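Uncharacterized protein AF_0924 (PDB 3DT5) is of unknown function but, as a probable membrane protein of Archaeoglobus fulgidus, carries a C-terminal domain, described here, that holds a calcium ion in the crystal. Local coordinates at residues D45-I50 against M68-K73; D21-F26 against E107-Y112; A81-Y86 against W128-K133. One frame throughout, in Å; residues are numbered along the deposited sequence. Where two conformers were deposited one is given.

Contact 1 (D45-I50 against M68-K73); sequences DEIETI and MHFKFK. With CA (calcium ion), chain B.
With CG of Glu-48 anti to the carbonyl carbon (chi1 -78°) and the chain bent at chi2 (-76°), its carboxylate reaches the backbone of Phe-70 and Lys-71. There OE2 of Glu-48 grips two successive amides: N of Phe-70 lies 2.6 Å from it, nearly in line with the C-O bond, and N of Lys-71 comes from the anti side, well out of the carboxylate plane, at 2.9 Å. The second bond is almost straight, the first clearly bent. One acidic oxygen thus satisfies two N-H groups of a segment without regular structure, and a water also donates to it. The aliphatic parts meet unusually tightly, CG of Glu-48 standing 3.2 Å from CG of Lys-71 where the two chains cross at about a right angle. Farther out, Lys-71 bends at its last two torsions and brings NZ to the syn side of OD1 of Asp-45, a salt bridge of 2.8 Å one helical turn before Glu-48. On the buried side, Ile-47 sets CG2 and CD1 obliquely against the Phe-70 ring, with CD1 3.5 Å from CE2 of Phe-70; Phe-34, Trp-83 and Trp-94 surround the same ring edge-to-face. The carbonyl of Lys-71 points to the calcium ion, its O 2.4 Å from the metal, and Glu-44, Ala-74 and Asp-75 supply further ligands. Beyond the Asp-45 and Ile-47 contacts, helix 43-52 serves the site through Glu-44 and Glu-48, an arrangement in which a helix carboxylate anchors the loop of a calcium site built from side-chain and main-chain oxygens.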
loop_
_atom_site.group_PDB
_atom_site.type_symbol
_atom_site.label_atom_id
_atom_site.label_comp_id
_atom_site.label_asym_id
_atom_site.label_seq_id
_atom_site.Cartn_x
_atom_site.Cartn_y
_atom_site.Cartn_z
ATOM N N ASP A 45 -11.579 2.100 6.287
ATOM C CA ASP A 45 -12.373 2.580 5.152
ATOM C C ASP A 45 -11.492 3.253 4.090
ATOM O O ASP A 45 -11.746 3.115 2.855
ATOM C CB ASP A 45 -13.482 3.527 5.584
ATOM C CG ASP A 45 -14.593 2.822 6.360
ATOM O OD1 ASP A 45 -14.976 1.675 6.017
ATOM O OD2 ASP A 45 -15.075 3.441 7.322
ATOM N N GLU A 46 -10.457 3.962 4.537
ATOM C CA GLU A 46 -9.487 4.531 3.589
ATOM C C GLU A 46 -8.747 3.468 2.771
ATOM O O GLU A 46 -8.566 3.631 1.578
ATOM C CB GLU A 46 -8.475 5.457 4.279
ATOM C CG GLU A 46 -9.095 6.722 4.873
ATOM C CD GLU A 46 -8.164 7.386 5.886
ATOM O OE1 GLU A 46 -7.031 6.871 6.099
ATOM O OE2 GLU A 46 -8.562 8.410 6.471
ATOM N N ILE A 47 -8.345 2.364 3.403
ATOM C CA ILE A 47 -7.783 1.251 2.677
ATOM C C ILE A 47 -8.826 0.669 1.705
ATOM O O ILE A 47 -8.502 0.408 0.543
ATOM C CB ILE A 47 -7.261 0.127 3.646
ATOM C CG1 ILE A 47 -6.081 0.671 4.498
ATOM C CG2 ILE A 47 -6.820 -1.155 2.868
ATOM C CD1 ILE A 47 -5.744 -0.235 5.624
ATOM N N GLU A 48 -10.056 0.434 2.167
ATOM C CA GLU A 48 -11.086 -0.068 1.248
ATOM C C GLU A 48 -11.228 0.808 0.028
ATOM O O GLU A 48 -11.342 0.311 -1.104
ATOM C CB GLU A 48 -12.469 -0.116 1.933
ATOM C CG GLU A 48 -12.626 -1.268 2.818
ATOM C CD GLU A 48 -12.850 -2.539 2.028
ATOM O OE1 GLU A 48 -13.596 -2.522 1.019
ATOM O OE2 GLU A 48 -12.268 -3.544 2.423
ATOM N N THR A 49 -11.243 2.119 0.266
ATOM C CA THR A 49 -11.320 3.096 -0.801
ATOM C C THR A 49 -10.150 3.041 -1.750
ATOM O O THR A 49 -10.339 3.028 -2.989
ATOM C CB THR A 49 -11.435 4.511 -0.219
ATOM O OG1 THR A 49 -12.681 4.570 0.459
ATOM C CG2 THR A 49 -11.443 5.594 -1.363
ATOM N N ILE A 50 -8.938 2.959 -1.201
ATOM C CA ILE A 50 -7.742 2.831 -2.085
ATOM C C ILE A 50 -7.811 1.606 -3.005
ATOM O O ILE A 50 -7.473 1.684 -4.191
ATOM C CB ILE A 50 -6.412 2.860 -1.268
ATOM C CG1 ILE A 50 -6.218 4.248 -0.676
ATOM C CG2 ILE A 50 -5.211 2.472 -2.141
ATOM C CD1 ILE A 50 -5.148 4.272 0.463
HETATM N N MSE A 68 -9.454 -7.245 -3.192
HETATM C CA MSE A 68 -10.592 -6.352 -3.411
HETATM C C MSE A 68 -11.228 -5.886 -2.108
HETATM O O MSE A 68 -11.951 -4.897 -2.081
HETATM C CB MSE A 68 -11.694 -7.133 -4.134
HETATM C CG MSE A 68 -12.451 -6.297 -5.108
HETATM SE SE MSE A 68 -11.260 -6.079 -6.622
HETATM C CE MSE A 68 -10.151 -7.703 -6.460
ATOM N N HIS A 69 -11.000 -6.650 -1.054
ATOM C CA HIS A 69 -11.692 -6.487 0.216
ATOM C C HIS A 69 -10.679 -6.499 1.341
ATOM O O HIS A 69 -9.676 -7.184 1.251
ATOM C CB HIS A 69 -12.684 -7.626 0.455
ATOM C CG HIS A 69 -13.781 -7.703 -0.558
ATOM N ND1 HIS A 69 -14.785 -6.765 -0.643
ATOM C CD2 HIS A 69 -14.039 -8.612 -1.532
ATOM C CE1 HIS A 69 -15.607 -7.081 -1.631
ATOM N NE2 HIS A 69 -15.171 -8.191 -2.195
ATOM N N PHE A 70 -10.934 -5.763 2.413
ATOM C CA PHE A 70 -9.953 -5.714 3.509
ATOM C C PHE A 70 -10.623 -5.604 4.897
ATOM O O PHE A 70 -10.205 -6.297 5.830
ATOM C CB PHE A 70 -8.985 -4.531 3.341
ATOM C CG PHE A 70 -8.086 -4.328 4.544
ATOM C CD1 PHE A 70 -7.047 -5.220 4.799
ATOM C CD2 PHE A 70 -8.330 -3.287 5.448
ATOM C CE1 PHE A 70 -6.229 -5.055 5.943
ATOM C CE2 PHE A 70 -7.513 -3.128 6.593
ATOM C CZ PHE A 70 -6.465 -4.023 6.811
ATOM N N LYS A 71 -11.605 -4.715 5.009
ATOM C CA LYS A 71 -12.235 -4.326 6.282
ATOM C C LYS A 71 -12.563 -5.504 7.187
ATOM O O LYS A 71 -12.322 -5.456 8.389
ATOM C CB LYS A 71 -13.604 -3.689 6.009
ATOM C CG LYS A 71 -13.609 -2.237 5.751
ATOM C CD LYS A 71 -15.054 -1.735 5.554
ATOM C CE LYS A 71 -15.876 -1.783 6.839
ATOM N NZ LYS A 71 -16.203 -0.410 7.391
ATOM N N PHE A 72 -13.234 -6.508 6.625
ATOM C CA PHE A 72 -13.699 -7.593 7.451
ATOM C C PHE A 72 -12.710 -8.753 7.559
ATOM O O PHE A 72 -13.055 -9.816 8.060
ATOM C CB PHE A 72 -15.102 -8.014 6.996
ATOM C CG PHE A 72 -16.107 -6.895 7.096
ATOM C CD1 PHE A 72 -16.428 -6.339 8.340
ATOM C CD2 PHE A 72 -16.700 -6.355 5.951
ATOM C CE1 PHE A 72 -17.358 -5.273 8.451
ATOM C CE2 PHE A 72 -17.627 -5.275 6.033
ATOM C CZ PHE A 72 -17.968 -4.745 7.287
ATOM N N LYS A 73 -11.474 -8.533 7.123
ATOM C CA LYS A 73 -10.454 -9.572 7.163
ATOM C C LYS A 73 -9.441 -9.331 8.253
ATOM O O LYS A 73 -8.652 -10.218 8.577
ATOM C CB LYS A 73 -9.664 -9.664 5.831
ATOM C CG LYS A 73 -10.475 -9.713 4.531
ATOM C CD LYS A 73 -11.332 -10.883 4.449
ATOM C CE LYS A 73 -11.306 -11.387 3.012
ATOM N NZ LYS A 73 -12.587 -11.139 2.386
HETATM CA CA CA B . -11.802 -4.803 10.593
HETATM O O HOH W 1 -14.874 -5.537 2.491
#

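Contact 2 (D21-F26 against E107-Y112); sequences DRLEKF and EVLKEY. With EDO (1,2-ethanediol), chain C.
Leu-23 and Val-108 mark the nearest approach of the backbones, their CA atoms 7.4 Å apart, where segments 21-26 and 107-112 run roughly antiparallel, with axes 10.5 Å apart and 142° between their directions. Leu-23 carries most of the packing. Its side chain slides past that of Val-108 in the opposite direction, so that CD2 of Leu-23 rests 3.5 Å from CG1 of Val-108, while the other methyl, CD1, turns to CD2 of Leu-109 at 4.0 Å and, more loosely, to CB of Tyr-112. Val-108 has CG1 anti to its backbone N (chi1 177°), which gives that methyl to Leu-23 and leaves CG2 for Arg-22. The guanidinium of Arg-22 lies with one face over this methyl, NH1 of Arg-22 standing 3.7 Å from CG2 of Val-108. At its edge, in plane, O2 of a 1,2-ethanediol molecule, probably from the crystallisation liquor, accepts from both NH1 and NH2, the latter at 2.9 Å. NE of Arg-22 binds the carbonyl of Leu-57, which fixes the group from the protein side, and the hydroxyl of Tyr-112 bonds to Glu-20, just ahead of segment 21-26. A leucine in place of Arg-22 would probably leave the carbonyl of Leu-57 without this donor and cover CG2 of Val-108 less well, because the flat group now lying across it would be gone. Between the segments the packing is mostly aliphatic, without a polar bond, and with Ile-19, Tyr-27 and Phe-105 nearby it joins the first and longest helices, 16-35 and 88-116, of this largely helical domain in a roughly antiparallel helix-helix pair.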
loop_
_atom_site.group_PDB
_atom_site.type_symbol
_atom_site.label_atom_id
_atom_site.label_comp_id
_atom_site.label_asym_id
_atom_site.label_seq_id
_atom_site.Cartn_x
_atom_site.Cartn_y
_atom_site.Cartn_z
ATOM N N ASP A 21 0.246 12.210 -8.884
ATOM C CA ASP A 21 -1.069 11.744 -8.391
ATOM C C ASP A 21 -1.038 10.240 -8.051
ATOM O O ASP A 21 -1.643 9.833 -7.071
ATOM C CB ASP A 21 -2.216 11.983 -9.377
ATOM C CG ASP A 21 -2.593 13.449 -9.515
ATOM O OD1 ASP A 21 -2.159 14.269 -8.679
ATOM O OD2 ASP A 21 -3.326 13.781 -10.469
ATOM N N ARG A 22 -0.362 9.434 -8.867
ATOM C CA ARG A 22 -0.240 8.018 -8.556
ATOM C C ARG A 22 0.487 7.853 -7.198
ATOM O O ARG A 22 0.018 7.088 -6.337
ATOM C CB ARG A 22 0.489 7.253 -9.678
ATOM C CG ARG A 22 -0.200 7.286 -11.045
ATOM C CD ARG A 22 0.631 6.377 -12.007
ATOM N NE ARG A 22 0.376 4.963 -11.726
ATOM C CZ ARG A 22 1.163 3.942 -12.083
ATOM N NH1 ARG A 22 2.250 4.116 -12.839
ATOM N NH2 ARG A 22 0.814 2.714 -11.740
ATOM N N LEU A 23 1.643 8.496 -7.031
ATOM C CA LEU A 23 2.394 8.422 -5.776
ATOM C C LEU A 23 1.584 8.934 -4.592
ATOM O O LEU A 23 1.512 8.282 -3.533
ATOM C CB LEU A 23 3.714 9.198 -5.860
ATOM C CG LEU A 23 4.690 8.640 -6.909
ATOM C CD1 LEU A 23 5.862 9.628 -7.089
ATOM C CD2 LEU A 23 5.221 7.247 -6.498
ATOM N N GLU A 24 0.974 10.108 -4.748
ATOM C CA GLU A 24 0.351 10.759 -3.611
ATOM C C GLU A 24 -1.016 10.187 -3.278
ATOM O O GLU A 24 -1.429 10.253 -2.136
ATOM C CB GLU A 24 0.218 12.260 -3.817
ATOM C CG GLU A 24 1.563 12.997 -3.801
ATOM C CD GLU A 24 1.418 14.483 -4.162
ATOM O OE1 GLU A 24 0.263 14.984 -4.300
ATOM O OE2 GLU A 24 2.468 15.166 -4.282
ATOM N N LYS A 25 -1.738 9.669 -4.259
ATOM C CA LYS A 25 -3.132 9.275 -3.985
ATOM C C LYS A 25 -3.225 7.750 -3.830
ATOM O O LYS A 25 -4.243 7.243 -3.379
ATOM C CB LYS A 25 -4.109 9.761 -5.082
ATOM C CG LYS A 25 -4.231 11.326 -5.182
ATOM C CD LYS A 25 -5.142 11.671 -6.355
ATOM C CE LYS A 25 -5.315 13.149 -6.489
ATOM N NZ LYS A 25 -6.724 13.462 -6.919
ATOM N N PHE A 26 -2.195 7.032 -4.247
ATOM C CA PHE A 26 -2.269 5.575 -4.212
ATOM C C PHE A 26 -1.082 4.962 -3.466
ATOM O O PHE A 26 -1.273 4.421 -2.386
ATOM C CB PHE A 26 -2.400 4.964 -5.639
ATOM C CG PHE A 26 -2.564 3.453 -5.595
ATOM C CD1 PHE A 26 -3.833 2.873 -5.453
ATOM C CD2 PHE A 26 -1.449 2.644 -5.602
ATOM C CE1 PHE A 26 -4.011 1.479 -5.355
ATOM C CE2 PHE A 26 -1.588 1.221 -5.497
ATOM C CZ PHE A 26 -2.868 0.660 -5.363
ATOM N N GLU A 107 9.561 1.660 -8.740
ATOM C CA GLU A 107 9.661 1.923 -10.180
ATOM C C GLU A 107 8.978 3.260 -10.507
ATOM O O GLU A 107 9.486 4.054 -11.278
ATOM C CB GLU A 107 9.045 0.779 -11.010
ATOM C CG GLU A 107 8.991 1.190 -12.506
ATOM C CD GLU A 107 8.820 0.013 -13.447
ATOM O OE1 GLU A 107 8.414 0.252 -14.610
ATOM O OE2 GLU A 107 9.095 -1.140 -13.036
ATOM N N VAL A 108 7.823 3.532 -9.917
ATOM C CA VAL A 108 7.141 4.810 -10.197
ATOM C C VAL A 108 8.004 5.969 -9.687
ATOM O O VAL A 108 8.135 7.019 -10.353
ATOM C CB VAL A 108 5.684 4.852 -9.600
ATOM C CG1 VAL A 108 5.022 6.233 -9.852
ATOM C CG2 VAL A 108 4.818 3.768 -10.261
ATOM N N LEU A 109 8.623 5.799 -8.525
ATOM C CA LEU A 109 9.578 6.833 -8.055
ATOM C C LEU A 109 10.703 7.066 -9.106
ATOM O O LEU A 109 11.017 8.222 -9.426
ATOM C CB LEU A 109 10.237 6.404 -6.750
ATOM C CG LEU A 109 9.596 6.824 -5.461
ATOM C CD1 LEU A 109 10.576 6.470 -4.354
ATOM C CD2 LEU A 109 9.327 8.348 -5.518
ATOM N N LYS A 110 11.311 5.972 -9.598
ATOM C CA LYS A 110 12.393 6.058 -10.640
ATOM C C LYS A 110 11.885 6.792 -11.883
ATOM O O LYS A 110 12.568 7.663 -12.424
ATOM C CB LYS A 110 12.970 4.694 -11.054
ATOM C CG LYS A 110 13.614 3.844 -9.937
ATOM C CD LYS A 110 14.362 2.560 -10.474
ATOM C CE LYS A 110 14.044 1.238 -9.648
ATOM N NZ LYS A 110 12.933 0.270 -10.266
ATOM N N GLU A 111 10.670 6.450 -12.310
ATOM C CA GLU A 111 10.034 7.103 -13.454
ATOM C C GLU A 111 9.788 8.603 -13.222
ATOM O O GLU A 111 9.939 9.432 -14.148
ATOM C CB GLU A 111 8.737 6.364 -13.790
ATOM C CG GLU A 111 9.055 4.930 -14.249
ATOM C CD GLU A 111 7.810 4.113 -14.568
ATOM O OE1 GLU A 111 6.779 4.264 -13.854
ATOM O OE2 GLU A 111 7.879 3.296 -15.491
ATOM N N TYR A 112 9.402 8.944 -11.998
ATOM C CA TYR A 112 9.215 10.328 -11.628
ATOM C C TYR A 112 10.531 11.114 -11.775
ATOM O O TYR A 112 10.542 12.218 -12.339
ATOM C CB TYR A 112 8.711 10.435 -10.173
ATOM C CG TYR A 112 8.572 11.899 -9.795
ATOM C CD1 TYR A 112 7.455 12.624 -10.199
ATOM C CD2 TYR A 112 9.599 12.572 -9.127
ATOM C CE1 TYR A 112 7.320 13.972 -9.909
ATOM C CE2 TYR A 112 9.483 13.942 -8.824
ATOM C CZ TYR A 112 8.330 14.621 -9.233
ATOM O OH TYR A 112 8.164 15.963 -8.968
HETATM C C1 EDO C . 5.209 1.031 -12.130
HETATM O O1 EDO C . 5.662 -0.015 -12.987
HETATM C C2 EDO C . 3.737 0.732 -11.806
HETATM O O2 EDO C . 2.976 1.192 -12.890
#

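Contact 3 (A81-Y86 against W128-K133); sequences ANWTFY and WLIGYK
Three backbone hydrogen bonds tie Trp-83 and Phe-85 to Leu-129 and Gly-131. N of Trp-83 donates to O of Leu-129 at 2.8 Å; the N-H points almost straight at the oxygen but stands above the carbonyl plane. N of Gly-131 returns to O of Trp-83 at 2.9 Å with a bent N-H (134°), although it meets that oxygen nearly head-on to the C=O. N of Phe-85 then gives a third, nearly straight bond to O of Gly-131. Weaker CA-H...O contacts from Asn-82 to Leu-129 and from Ile-130 to Trp-83 flank these bonds. Both donating amides of 81-86 belong to alternate residues, as in any parallel pairing. Strand 130-131 is thereby added as the outer member of a small mixed sheet in which 83-85 is central and 74-75 pairs with it antiparallel on its other side. Leu-129, just before the edge strand, is the centre of an inverse gamma turn. Its side chain spreads its branches over the start of the partner segment: CD1 of Leu-129 lies 4.0 Å from CB of Ala-81, and CD2 comes to OD1 of Asn-82, the two side chains crossing at about a right angle. Trp-83 and Ile-130 project from the same face of the sheet, where CG2 of Ile-130 also meets the edge of the Phe-85 ring in its plane, 3.8 Å from CE1 of Phe-85. CG1 of Ile-130 sits between N and the carbonyl carbon (chi1 59°), which leaves CG2 turned to that ring. The indole NE1 of Trp-83 is held by the carbonyl of Ala-33, and Phe-34 and Phe-91 pack against Ile-130.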
loop_
_atom_site.group_PDB
_atom_site.type_symbol
_atom_site.label_atom_id
_atom_site.label_comp_id
_atom_site.label_asym_id
_atom_site.label_seq_id
_atom_site.Cartn_x
_atom_site.Cartn_y
_atom_site.Cartn_z
ATOM N N ALA A 81 0.091 -1.616 16.696
ATOM C CA ALA A 81 0.202 -1.083 15.359
ATOM C C ALA A 81 0.006 -2.178 14.297
ATOM O O ALA A 81 -0.051 -1.866 13.096
ATOM C CB ALA A 81 1.587 -0.367 15.162
ATOM N N ASN A 82 -0.071 -3.452 14.703
ATOM C CA ASN A 82 -0.169 -4.511 13.693
ATOM C C ASN A 82 -1.592 -4.713 13.290
ATOM O O ASN A 82 -2.491 -4.617 14.134
ATOM C CB ASN A 82 0.346 -5.860 14.206
ATOM C CG ASN A 82 1.848 -5.853 14.421
ATOM O OD1 ASN A 82 2.614 -5.204 13.680
ATOM N ND2 ASN A 82 2.275 -6.515 15.495
ATOM N N TRP A 83 -1.782 -4.996 11.995
ATOM C CA TRP A 83 -3.055 -5.476 11.495
ATOM C C TRP A 83 -3.103 -6.986 11.801
ATOM O O TRP A 83 -2.224 -7.731 11.394
ATOM C CB TRP A 83 -3.175 -5.256 9.977
ATOM C CG TRP A 83 -3.322 -3.814 9.583
ATOM C CD1 TRP A 83 -2.344 -3.004 9.018
ATOM C CD2 TRP A 83 -4.484 -3.011 9.736
ATOM N NE1 TRP A 83 -2.860 -1.733 8.797
ATOM C CE2 TRP A 83 -4.181 -1.728 9.197
ATOM C CE3 TRP A 83 -5.791 -3.264 10.222
ATOM C CZ2 TRP A 83 -5.112 -0.667 9.204
ATOM C CZ3 TRP A 83 -6.738 -2.209 10.174
ATOM C CH2 TRP A 83 -6.387 -0.937 9.666
ATOM N N THR A 84 -4.123 -7.410 12.546
ATOM C CA THR A 84 -4.283 -8.829 12.874
ATOM C C THR A 84 -5.243 -9.400 11.849
ATOM O O THR A 84 -6.396 -8.954 11.765
ATOM C CB THR A 84 -4.890 -9.036 14.285
ATOM O OG1 THR A 84 -3.923 -8.629 15.257
ATOM C CG2 THR A 84 -5.229 -10.548 14.544
ATOM N N PHE A 85 -4.774 -10.377 11.078
ATOM C CA PHE A 85 -5.631 -11.075 10.114
ATOM C C PHE A 85 -6.240 -12.296 10.784
ATOM O O PHE A 85 -5.558 -12.994 11.543
ATOM C CB PHE A 85 -4.833 -11.522 8.890
ATOM C CG PHE A 85 -4.579 -10.423 7.926
ATOM C CD1 PHE A 85 -3.489 -9.550 8.113
ATOM C CD2 PHE A 85 -5.469 -10.168 6.885
ATOM C CE1 PHE A 85 -3.261 -8.489 7.243
ATOM C CE2 PHE A 85 -5.229 -9.113 6.006
ATOM C CZ PHE A 85 -4.117 -8.269 6.180
ATOM N N TYR A 86 -7.499 -12.571 10.488
ATOM C CA TYR A 86 -8.152 -13.753 11.066
ATOM C C TYR A 86 -7.886 -15.031 10.295
ATOM O O TYR A 86 -7.890 -16.081 10.882
ATOM C CB TYR A 86 -9.640 -13.518 11.300
ATOM C CG TYR A 86 -9.846 -12.344 12.239
ATOM C CD1 TYR A 86 -9.444 -12.422 13.572
ATOM C CD2 TYR A 86 -10.381 -11.130 11.767
ATOM C CE1 TYR A 86 -9.579 -11.355 14.413
ATOM C CE2 TYR A 86 -10.528 -10.065 12.596
ATOM C CZ TYR A 86 -10.123 -10.170 13.933
ATOM O OH TYR A 86 -10.307 -9.063 14.785
ATOM N N TRP A 128 6.274 -4.654 7.095
ATOM C CA TRP A 128 4.812 -4.593 6.991
ATOM C C TRP A 128 4.219 -4.864 8.381
ATOM O O TRP A 128 4.661 -5.793 9.081
ATOM C CB TRP A 128 4.325 -5.616 5.984
ATOM C CG TRP A 128 4.897 -5.371 4.613
ATOM C CD1 TRP A 128 5.537 -6.276 3.812
ATOM C CD2 TRP A 128 4.878 -4.124 3.895
ATOM N NE1 TRP A 128 5.904 -5.674 2.616
ATOM C CE2 TRP A 128 5.511 -4.354 2.645
ATOM C CE3 TRP A 128 4.344 -2.851 4.162
ATOM C CZ2 TRP A 128 5.624 -3.343 1.668
ATOM C CZ3 TRP A 128 4.448 -1.841 3.174
ATOM C CH2 TRP A 128 5.096 -2.100 1.957
ATOM N N LEU A 129 3.274 -4.047 8.800
ATOM C CA LEU A 129 2.689 -4.198 10.144
ATOM C C LEU A 129 1.474 -5.158 10.058
ATOM O O LEU A 129 0.316 -4.747 10.226
ATOM C CB LEU A 129 2.296 -2.838 10.710
ATOM C CG LEU A 129 3.504 -1.911 10.974
ATOM C CD1 LEU A 129 3.057 -0.572 11.399
ATOM C CD2 LEU A 129 4.512 -2.447 12.013
ATOM N N ILE A 130 1.764 -6.420 9.736
ATOM C CA ILE A 130 0.731 -7.407 9.519
ATOM C C ILE A 130 1.077 -8.699 10.281
ATOM O O ILE A 130 2.253 -9.028 10.464
ATOM C CB ILE A 130 0.520 -7.698 8.015
ATOM C CG1 ILE A 130 1.812 -8.219 7.323
ATOM C CG2 ILE A 130 -0.114 -6.441 7.261
ATOM C CD1 ILE A 130 1.568 -8.768 5.903
ATOM N N GLY A 131 0.053 -9.435 10.697
ATOM C CA GLY A 131 0.264 -10.692 11.460
ATOM C C GLY A 131 -0.953 -11.580 11.401
ATOM O O GLY A 131 -2.026 -11.133 11.015
ATOM N N TYR A 132 -0.798 -12.855 11.739
ATOM C CA TYR A 132 -1.984 -13.647 12.001
ATOM C C TYR A 132 -1.843 -14.584 13.215
ATOM O O TYR A 132 -2.858 -15.092 13.686
ATOM C CB TYR A 132 -2.410 -14.434 10.753
ATOM C CG TYR A 132 -1.446 -15.517 10.414
ATOM C CD1 TYR A 132 -1.645 -16.837 10.841
ATOM C CD2 TYR A 132 -0.295 -15.216 9.707
ATOM C CE1 TYR A 132 -0.695 -17.847 10.525
ATOM C CE2 TYR A 132 0.654 -16.199 9.379
ATOM C CZ TYR A 132 0.460 -17.498 9.782
ATOM O OH TYR A 132 1.419 -18.422 9.443
ATOM N N LYS A 133 -0.624 -14.832 13.707
ATOM C CA LYS A 133 -0.447 -15.839 14.785
ATOM C C LYS A 133 -0.023 -15.320 16.168
ATOM O O LYS A 133 1.183 -15.220 16.472
ATOM C CB LYS A 133 0.417 -17.037 14.337
ATOM C CG LYS A 133 1.767 -16.702 13.710
ATOM C CD LYS A 133 2.635 -17.963 13.752
ATOM C CE LYS A 133 3.530 -18.114 12.509
ATOM N NZ LYS A 133 4.076 -19.545 12.474
#

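Along the chain, contact 1 is nested within the loop that contact 2 closes and is complete before contact 3 opens, whereas contacts 2 and 3 interleave. Contacts 1 and 3 are neighbours, their centres about 15 Å apart: Phe-70 and Ile-47 both pack on Trp-83, so the calcium-binding loop and the small sheet share one aromatic core. Contact 2 lies across the chain's centre, about 21 Å from contact 1 and 26 Å from contact 3 between centres, yet Phe-26 touches Ile-50 and so ties contact 2 to contact 1. Helix 88-116 runs from the sheet to contact 2, and the chain returns to add strand 130-131, linking both ends of this domain.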